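Local coordinates for Alpha/beta hydrolase fold-3 domain protein (Sulfolobus islandicus, PDB 5LK6), which is probably a thermostable carboxylesterase of the alpha/beta hydrolase family that hydrolyses ester bonds, at residues S54-N59 with D109-P114; G85-Y90 with V105-Y110; I174-A179 with L237-E242. All blocks are in the same frame, centred on the assembly; numbering follows the deposited sequence.

All three contacts reach the same mixed beta sheet of the alpha/beta hydrolase fold. Contact 1 and contact 2 share D109 and Y110, beside strand 104-108, and lie about 11 Å apart between centres. They touch where CG2 of I58 meets CG1 of V108, at 3.7 Å. Contact 1 ties in the antiparallel strand 57-63, and contact 2 the loop before helix 91-101. Contact 3 follows later in the chain and joins the parallel strands 173-176 and 236-241. Its centre is about 24 Å from that of contact 1 and about 18 Å from that of contact 2. The set spans antiparallel and parallel parts of the sheet. Of the three, contact 3 adjoins the probable catalytic residues, through Y177.

Contact 1: S54-N59 with D109-P114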
loop_
_atom_site.group_PDB
_atom_site.type_symbol
_atom_site.label_atom_id
_atom_site.label_comp_id
_atom_site.label_asym_id
_atom_site.label_seq_id
_atom_site.Cartn_x
_atom_site.Cartn_y
_atom_site.Cartn_z
ATOM N N SER A 54 20.100 -22.171 -19.972
ATOM C CA SER A 54 19.931 -23.493 -20.559
ATOM C C SER A 54 19.636 -23.429 -22.085
ATOM O O SER A 54 20.083 -24.295 -22.814
ATOM C CB SER A 54 18.896 -24.347 -19.769
ATOM O OG SER A 54 17.528 -24.180 -20.169
ATOM N N GLU A 55 18.926 -22.400 -22.562
ATOM C CA GLU A 55 18.565 -22.279 -23.992
ATOM C C GLU A 55 19.052 -21.030 -24.688
ATOM O O GLU A 55 18.922 -20.915 -25.904
ATOM C CB GLU A 55 17.040 -22.362 -24.163
ATOM C CG GLU A 55 16.498 -23.777 -24.064
ATOM C CD GLU A 55 14.993 -23.847 -24.136
ATOM O OE1 GLU A 55 14.353 -22.799 -24.450
ATOM O OE2 GLU A 55 14.469 -24.962 -23.863
ATOM N N ALA A 56 19.568 -20.066 -23.945
ATOM C CA ALA A 56 20.043 -18.855 -24.572
ATOM C C ALA A 56 21.027 -18.145 -23.687
ATOM O O ALA A 56 21.155 -18.442 -22.515
ATOM C CB ALA A 56 18.868 -17.939 -24.868
ATOM N N ASN A 57 21.699 -17.182 -24.275
ATOM C CA ASN A 57 22.516 -16.273 -23.543
ATOM C C ASN A 57 21.675 -15.040 -23.160
ATOM O O ASN A 57 21.379 -14.172 -24.000
ATOM C CB ASN A 57 23.755 -15.901 -24.361
ATOM C CG ASN A 57 24.970 -15.778 -23.485
ATOM O OD1 ASN A 57 25.392 -14.669 -23.135
ATOM N ND2 ASN A 57 25.492 -16.925 -23.043
ATOM N N ILE A 58 21.345 -14.967 -21.868
ATOM C CA ILE A 58 20.359 -14.016 -21.301
ATOM C C ILE A 58 20.939 -12.675 -20.787
ATOM O O ILE A 58 21.636 -12.634 -19.752
ATOM C CB ILE A 58 19.580 -14.675 -20.119
ATOM C CG1 ILE A 58 18.960 -15.992 -20.536
ATOM C CG2 ILE A 58 18.500 -13.749 -19.613
ATOM C CD1 ILE A 58 18.796 -16.919 -19.361
ATOM N N ASN A 59 20.611 -11.579 -21.465
ATOM C CA ASN A 59 20.992 -10.279 -20.966
ATOM C C ASN A 59 20.227 -9.874 -19.727
ATOM O O ASN A 59 19.053 -10.154 -19.606
ATOM C CB ASN A 59 20.799 -9.231 -22.004
ATOM C CG ASN A 59 21.714 -9.429 -23.165
ATOM O OD1 ASN A 59 22.671 -10.215 -23.119
ATOM N ND2 ASN A 59 21.416 -8.747 -24.223
ATOM N N ASP A 109 16.336 -9.435 -19.369
ATOM C CA ASP A 109 15.805 -9.383 -20.771
ATOM C C ASP A 109 15.495 -10.817 -21.234
ATOM O O ASP A 109 16.187 -11.386 -22.075
ATOM C CB ASP A 109 16.784 -8.687 -21.778
ATOM C CG ASP A 109 16.250 -7.383 -22.360
ATOM O OD1 ASP A 109 15.019 -7.222 -22.481
ATOM O OD2 ASP A 109 17.058 -6.501 -22.759
ATOM N N TYR A 110 14.442 -11.394 -20.680
ATOM C CA TYR A 110 13.966 -12.710 -21.092
ATOM C C TYR A 110 13.544 -12.608 -22.558
ATOM O O TYR A 110 13.202 -11.529 -23.041
ATOM C CB TYR A 110 12.797 -13.215 -20.185
ATOM C CG TYR A 110 11.538 -12.326 -20.144
ATOM C CD1 TYR A 110 10.569 -12.398 -21.148
ATOM C CD2 TYR A 110 11.340 -11.418 -19.106
ATOM C CE1 TYR A 110 9.450 -11.599 -21.107
ATOM C CE2 TYR A 110 10.245 -10.586 -19.061
ATOM C CZ TYR A 110 9.301 -10.678 -20.047
ATOM O OH TYR A 110 8.220 -9.847 -20.003
ATOM N N ARG A 111 13.565 -13.737 -23.246
ATOM C CA ARG A 111 13.167 -13.817 -24.661
ATOM C C ARG A 111 11.663 -13.559 -24.893
ATOM O O ARG A 111 10.795 -14.148 -24.196
ATOM C CB ARG A 111 13.520 -15.204 -25.234
ATOM C CG ARG A 111 14.994 -15.380 -25.654
ATOM C CD ARG A 111 15.291 -16.825 -26.005
ATOM N NE ARG A 111 15.099 -17.710 -24.843
ATOM C CZ ARG A 111 14.768 -18.993 -24.963
ATOM N NH1 ARG A 111 14.654 -19.519 -26.178
ATOM N NH2 ARG A 111 14.565 -19.779 -23.892
ATOM N N LEU A 112 11.380 -12.720 -25.912
ATOM C CA LEU A 112 10.017 -12.257 -26.202
ATOM C C LEU A 112 9.320 -12.946 -27.386
ATOM O O LEU A 112 9.947 -13.398 -28.374
ATOM C CB LEU A 112 10.043 -10.772 -26.472
ATOM C CG LEU A 112 10.649 -9.870 -25.378
ATOM C CD1 LEU A 112 10.963 -8.424 -25.805
ATOM C CD2 LEU A 112 9.678 -9.902 -24.200
ATOM N N ALA A 113 8.010 -13.000 -27.289
ATOM C CA ALA A 113 7.189 -13.406 -28.377
ATOM C C ALA A 113 6.987 -12.189 -29.266
ATOM O O ALA A 113 7.167 -11.057 -28.810
ATOM C CB ALA A 113 5.868 -13.895 -27.840
ATOM N N PRO A 114 6.646 -12.388 -30.544
ATOM C CA PRO A 114 6.361 -13.688 -31.157
ATOM C C PRO A 114 7.554 -14.523 -31.575
ATOM O O PRO A 114 7.355 -15.681 -31.972
ATOM C CB PRO A 114 5.569 -13.302 -32.403
ATOM C CG PRO A 114 6.166 -12.006 -32.778
ATOM C CD PRO A 114 6.353 -11.295 -31.470
HETATM O O HOH W 1 18.811 -11.455 -23.784
#
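R111 meets E55 through a bend in its chain. Its CG stands opposite the carbonyl carbon (chi1 -81°), and a turn at chi3 (-62°) swings the guanidinium back toward the loop ahead of strand 57-63. E55 sends out a chain that is extended beyond CG. The two side chains cross at about a right angle, and the planes of their charged groups are 84° apart. NH2 of R111 gives a nearly straight hydrogen bond to OE1 of E55, 3.1 Å away, within a salt bridge. OE1 lies in the guanidinium plane at its edge, and NH2 of R111 comes to it on the anti side of the carboxylate. The methyl group of A56 covers one guanidinium face, with its CB 3.8 Å from NE of R111. NE itself makes a salt bridge to D124 of helix 120-133, so the guanidinium is held by two acids.

In the alpha/beta hydrolase sheet, strand 57-63 runs antiparallel to strand 104-108. Here the two part company. N of D109 still bonds to O of N59, at 2.8 Å. A water fills the place of a second direct bond: it accepts from N of N59 at 2.9 Å and donates to O of D109 at 3.1 Å. The CB atoms of N59 and D109 lie 4.1 Å apart. CG2 of I58 packs 4.1 Å from O of D109.

Contact 2: G85-Y90 with V105-Y110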
loop_
_atom_site.group_PDB
_atom_site.type_symbol
_atom_site.label_atom_id
_atom_site.label_comp_id
_atom_site.label_asym_id
_atom_site.label_seq_id
_atom_site.Cartn_x
_atom_site.Cartn_y
_atom_site.Cartn_z
ATOM N N GLY A 85 8.134 -4.280 -24.021
ATOM C CA GLY A 85 8.990 -4.038 -22.904
ATOM C C GLY A 85 10.345 -4.688 -23.091
ATOM O O GLY A 85 10.552 -5.520 -23.988
ATOM N N ASP A 86 11.256 -4.292 -22.212
ATOM C CA ASP A 86 12.676 -4.716 -22.222
ATOM C C ASP A 86 13.433 -3.940 -21.152
ATOM O O ASP A 86 12.911 -3.017 -20.557
ATOM C CB ASP A 86 13.368 -4.573 -23.602
ATOM C CG ASP A 86 13.295 -3.180 -24.205
ATOM O OD1 ASP A 86 13.023 -2.159 -23.520
ATOM O OD2 ASP A 86 13.556 -3.130 -25.433
ATOM N N VAL A 87 14.657 -4.366 -20.890
ATOM C CA VAL A 87 15.531 -3.710 -19.927
ATOM C C VAL A 87 15.625 -2.202 -20.130
ATOM O O VAL A 87 15.533 -1.467 -19.168
ATOM C CB VAL A 87 16.888 -4.399 -19.922
ATOM C CG1 VAL A 87 17.966 -3.567 -19.251
ATOM C CG2 VAL A 87 16.755 -5.715 -19.188
ATOM N N GLU A 88 15.765 -1.740 -21.363
ATOM C CA GLU A 88 15.968 -0.318 -21.609
ATOM C C GLU A 88 14.714 0.446 -21.218
ATOM O O GLU A 88 14.781 1.377 -20.419
ATOM C CB GLU A 88 16.453 -0.015 -23.052
ATOM C CG GLU A 88 17.964 -0.227 -23.326
ATOM C CD GLU A 88 18.967 0.836 -22.657
ATOM O OE1 GLU A 88 18.642 1.662 -21.692
ATOM O OE2 GLU A 88 20.165 0.830 -23.095
ATOM N N SER A 89 13.563 0.022 -21.723
ATOM C CA SER A 89 12.280 0.658 -21.388
ATOM C C SER A 89 11.946 0.608 -19.890
ATOM O O SER A 89 11.297 1.517 -19.403
ATOM C CB SER A 89 11.115 0.038 -22.178
ATOM O OG SER A 89 10.879 -1.356 -21.890
ATOM N N TYR A 90 12.399 -0.420 -19.178
ATOM C CA TYR A 90 12.119 -0.571 -17.748
ATOM C C TYR A 90 13.138 0.081 -16.804
ATOM O O TYR A 90 13.041 -0.030 -15.554
ATOM C CB TYR A 90 11.896 -2.059 -17.407
ATOM C CG TYR A 90 10.407 -2.398 -17.521
ATOM C CD1 TYR A 90 9.750 -2.360 -18.752
ATOM C CD2 TYR A 90 9.661 -2.668 -16.414
ATOM C CE1 TYR A 90 8.407 -2.626 -18.851
ATOM C CE2 TYR A 90 8.315 -2.936 -16.513
ATOM C CZ TYR A 90 7.702 -2.912 -17.738
ATOM O OH TYR A 90 6.371 -3.181 -17.794
ATOM N N VAL A 105 19.145 -4.757 -7.878
ATOM C CA VAL A 105 18.125 -5.179 -8.848
ATOM C C VAL A 105 18.804 -5.764 -10.104
ATOM O O VAL A 105 19.686 -5.127 -10.688
ATOM C CB VAL A 105 17.165 -4.020 -9.213
ATOM C CG1 VAL A 105 16.167 -4.465 -10.285
ATOM C CG2 VAL A 105 16.407 -3.578 -7.954
ATOM N N VAL A 106 18.387 -6.970 -10.479
ATOM C CA VAL A 106 18.773 -7.620 -11.720
ATOM C C VAL A 106 17.516 -7.718 -12.645
ATOM O O VAL A 106 16.684 -8.620 -12.503
ATOM C CB VAL A 106 19.332 -9.020 -11.396
ATOM C CG1 VAL A 106 19.836 -9.754 -12.642
ATOM C CG2 VAL A 106 20.444 -8.895 -10.415
ATOM N N SER A 107 17.401 -6.768 -13.566
ATOM C CA SER A 107 16.371 -6.701 -14.603
ATOM C C SER A 107 16.719 -7.680 -15.753
ATOM O O SER A 107 17.716 -7.494 -16.460
ATOM C CB SER A 107 16.319 -5.260 -15.100
ATOM O OG SER A 107 15.333 -5.083 -16.065
ATOM N N VAL A 108 15.934 -8.748 -15.907
ATOM C CA VAL A 108 16.209 -9.807 -16.893
ATOM C C VAL A 108 15.561 -9.501 -18.267
ATOM O O VAL A 108 14.372 -9.269 -18.303
ATOM C CB VAL A 108 15.713 -11.140 -16.351
ATOM C CG1 VAL A 108 16.003 -12.261 -17.321
ATOM C CG2 VAL A 108 16.378 -11.467 -14.993
ATOM N N ASP A 109 16.336 -9.435 -19.369
ATOM C CA ASP A 109 15.805 -9.383 -20.771
ATOM C C ASP A 109 15.495 -10.817 -21.234
ATOM O O ASP A 109 16.187 -11.386 -22.075
ATOM C CB ASP A 109 16.784 -8.687 -21.778
ATOM C CG ASP A 109 16.250 -7.383 -22.360
ATOM O OD1 ASP A 109 15.019 -7.222 -22.481
ATOM O OD2 ASP A 109 17.058 -6.501 -22.759
ATOM N N TYR A 110 14.442 -11.394 -20.680
ATOM C CA TYR A 110 13.966 -12.710 -21.092
ATOM C C TYR A 110 13.544 -12.608 -22.558
ATOM O O TYR A 110 13.202 -11.529 -23.041
ATOM C CB TYR A 110 12.797 -13.215 -20.185
ATOM C CG TYR A 110 11.538 -12.326 -20.144
ATOM C CD1 TYR A 110 10.569 -12.398 -21.148
ATOM C CD2 TYR A 110 11.340 -11.418 -19.106
ATOM C CE1 TYR A 110 9.450 -11.599 -21.107
ATOM C CE2 TYR A 110 10.245 -10.586 -19.061
ATOM C CZ TYR A 110 9.301 -10.678 -20.047
ATOM O OH TYR A 110 8.220 -9.847 -20.003
HETATM O O HOH W 2 15.405 -2.523 -16.716
#
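The carboxylate of D109 carries V87 over one face. CG2 of V87 lies above CG of D109, at 3.6 Å. N of V87 comes in on the same side and gives OD1 of D109 a long hydrogen bond of 3.3 Å, from 55° out of the carboxylate plane. CB of D86 lies beside that same OD1, also at 3.3 Å. The Y90 ring has OG of S89 at its edge, in plane.

CG2 of V87 is anti to its carbonyl carbon, which also brings it 3.4 Å from O of S107. A water then joins the segments, donating to O of V87 at 2.7 Å and to OG of S107 at 2.6 Å. In segment 85-90, OD1 of D86 accepts from N of S89 at 2.9 Å, an Asx motif. Y90 is the N-cap of helix 91-101. This loop follows strand 72-77 and an HGGG sequence starting at H78, which probably forms the oxyanion hole, as in hormone-sensitive lipase relatives.

The D86 and D109 carboxylates are like charges, with OD2 of D86 5.3 Å from OD1 of D109. The salt bridge from D86 to R32 and the N-H of V87 at D109 probably ease their repulsion.

Contact 3: I174-A179 with L237-E242; sequences ILIYPA and LIITAE
I174 and L237 are bridged in parallel, as are L175 with I238 and I176 with I239, in the central sheet of the alpha/beta hydrolase fold. The axes of the short strands 174-176 and 237-241 approach to 4.8 Å, with their directions only 5° from parallel.

Backbone hydrogen bonds alternate between the strands. N of L175 bonds to O of L237 at 2.9 Å, and N of I239 to O of L175 at 2.9 Å. N of Y177 closes the set on O of I239, at 2.8 Å. CA of I238 lies 3.4 Å from O of L175, a CA-H...O contact.

Apolar contacts cover both faces. L175 and I238 lie side by side, CD2 of L175 being 3.8 Å from CG1 of I238, under helix 247-259. With an alanine here instead of I238, CG1 and CD1 are gone, and CD2 of L175 is likely to lose its neighbour, leaving a gap beside A254. I174, L237, I176 and I239 share the other face, where I293 of helix 285-302 packs on I174, I176 and I239.

Y177 lies next to the probable catalytic triad of S151, D244 and H274. Its ring meets that of H274, and its OH bonds to N of L277. CG2 of I176 sits over the centre of the Y177 ring, 3.4 Å above its plane.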
loop_
_atom_site.group_PDB
_atom_site.type_symbol
_atom_site.label_atom_id
_atom_site.label_comp_id
_atom_site.label_asym_id
_atom_site.label_seq_id
_atom_site.Cartn_x
_atom_site.Cartn_y
_atom_site.Cartn_z
ATOM N N ILE A 174 7.107 -10.505 -5.328
ATOM C CA ILE A 174 6.315 -9.333 -5.530
ATOM C C ILE A 174 5.632 -9.415 -6.871
ATOM O O ILE A 174 6.284 -9.348 -7.909
ATOM C CB ILE A 174 7.190 -8.095 -5.387
ATOM C CG1 ILE A 174 7.751 -8.112 -3.972
ATOM C CG2 ILE A 174 6.369 -6.809 -5.617
ATOM C CD1 ILE A 174 8.602 -6.940 -3.647
ATOM N N LEU A 175 4.305 -9.560 -6.827
ATOM C CA LEU A 175 3.444 -9.595 -8.012
ATOM C C LEU A 175 2.661 -8.285 -8.204
ATOM O O LEU A 175 1.728 -7.976 -7.461
ATOM C CB LEU A 175 2.508 -10.746 -7.887
ATOM C CG LEU A 175 3.007 -12.183 -8.054
ATOM C CD1 LEU A 175 4.490 -12.419 -7.831
ATOM C CD2 LEU A 175 2.155 -13.100 -7.201
ATOM N N ILE A 176 3.083 -7.499 -9.193
ATOM C CA ILE A 176 2.484 -6.194 -9.497
ATOM C C ILE A 176 1.493 -6.372 -10.633
ATOM O O ILE A 176 1.866 -6.751 -11.741
ATOM C CB ILE A 176 3.562 -5.188 -9.902
ATOM C CG1 ILE A 176 4.619 -5.097 -8.780
ATOM C CG2 ILE A 176 2.954 -3.819 -10.178
ATOM C CD1 ILE A 176 5.993 -4.603 -9.202
ATOM N N TYR A 177 0.220 -6.132 -10.349
ATOM C CA TYR A 177 -0.854 -6.423 -11.277
ATOM C C TYR A 177 -0.589 -7.614 -12.221
ATOM O O TYR A 177 -0.681 -7.514 -13.465
ATOM C CB TYR A 177 -1.339 -5.168 -12.015
ATOM C CG TYR A 177 -0.309 -4.053 -12.318
ATOM C CD1 TYR A 177 0.535 -4.153 -13.403
ATOM C CD2 TYR A 177 -0.296 -2.862 -11.576
ATOM C CE1 TYR A 177 1.425 -3.144 -13.689
ATOM C CE2 TYR A 177 0.603 -1.851 -11.872
ATOM C CZ TYR A 177 1.459 -2.013 -12.924
ATOM O OH TYR A 177 2.339 -1.049 -13.239
ATOM N N PRO A 178 -0.345 -8.766 -11.623
ATOM C CA PRO A 178 -0.087 -9.952 -12.415
ATOM C C PRO A 178 -1.242 -10.512 -13.246
ATOM O O PRO A 178 -2.385 -10.373 -12.898
ATOM C CB PRO A 178 0.253 -11.002 -11.347
ATOM C CG PRO A 178 -0.598 -10.597 -10.188
ATOM C CD PRO A 178 -0.454 -9.083 -10.202
ATOM N N ALA A 179 -0.880 -11.219 -14.293
ATOM C CA ALA A 179 -1.749 -12.150 -14.981
ATOM C C ALA A 179 -1.469 -13.513 -14.356
ATOM O O ALA A 179 -0.339 -13.847 -14.160
ATOM C CB ALA A 179 -1.452 -12.132 -16.486
ATOM N N LEU A 237 3.988 -10.071 -1.685
ATOM C CA LEU A 237 3.290 -8.812 -1.813
ATOM C C LEU A 237 2.595 -8.809 -3.167
ATOM O O LEU A 237 3.251 -8.892 -4.191
ATOM C CB LEU A 237 4.247 -7.636 -1.743
ATOM C CG LEU A 237 3.637 -6.261 -1.969
ATOM C CD1 LEU A 237 2.530 -5.949 -0.971
ATOM C CD2 LEU A 237 4.759 -5.240 -1.916
ATOM N N ILE A 238 1.279 -8.685 -3.157
ATOM C CA ILE A 238 0.506 -8.618 -4.391
ATOM C C ILE A 238 -0.167 -7.247 -4.463
ATOM O O ILE A 238 -0.834 -6.864 -3.530
ATOM C CB ILE A 238 -0.499 -9.762 -4.484
ATOM C CG1 ILE A 238 0.301 -11.054 -4.522
ATOM C CG2 ILE A 238 -1.284 -9.632 -5.764
ATOM C CD1 ILE A 238 -0.526 -12.332 -4.451
ATOM N N ILE A 239 0.051 -6.538 -5.566
ATOM C CA ILE A 239 -0.526 -5.232 -5.796
ATOM C C ILE A 239 -1.470 -5.360 -6.949
ATOM O O ILE A 239 -1.166 -5.991 -7.957
ATOM C CB ILE A 239 0.540 -4.197 -6.168
ATOM C CG1 ILE A 239 1.370 -3.879 -4.959
ATOM C CG2 ILE A 239 -0.046 -2.899 -6.746
ATOM C CD1 ILE A 239 2.664 -3.200 -5.357
ATOM N N THR A 240 -2.596 -4.657 -6.837
ATOM C CA THR A 240 -3.706 -4.814 -7.761
ATOM C C THR A 240 -4.219 -3.397 -8.042
ATOM O O THR A 240 -3.979 -2.412 -7.248
ATOM C CB THR A 240 -4.601 -5.851 -7.058
ATOM O OG1 THR A 240 -4.671 -7.119 -7.803
ATOM C CG2 THR A 240 -5.836 -5.369 -6.683
ATOM N N ALA A 241 -4.816 -3.236 -9.231
ATOM C CA ALA A 241 -5.453 -1.958 -9.576
ATOM C C ALA A 241 -6.961 -2.119 -9.664
ATOM O O ALA A 241 -7.472 -3.142 -10.130
ATOM C CB ALA A 241 -4.901 -1.397 -10.831
ATOM N N GLU A 242 -7.677 -1.082 -9.204
ATOM C CA GLU A 242 -9.122 -1.137 -9.115
ATOM C C GLU A 242 -9.764 -1.234 -10.477
ATOM O O GLU A 242 -10.643 -2.052 -10.652
ATOM C CB GLU A 242 -9.668 0.057 -8.372
ATOM C CG GLU A 242 -11.148 -0.050 -8.161
ATOM C CD GLU A 242 -11.793 1.144 -7.506
ATOM O OE1 GLU A 242 -11.116 2.172 -7.261
ATOM O OE2 GLU A 242 -13.005 1.014 -7.209
#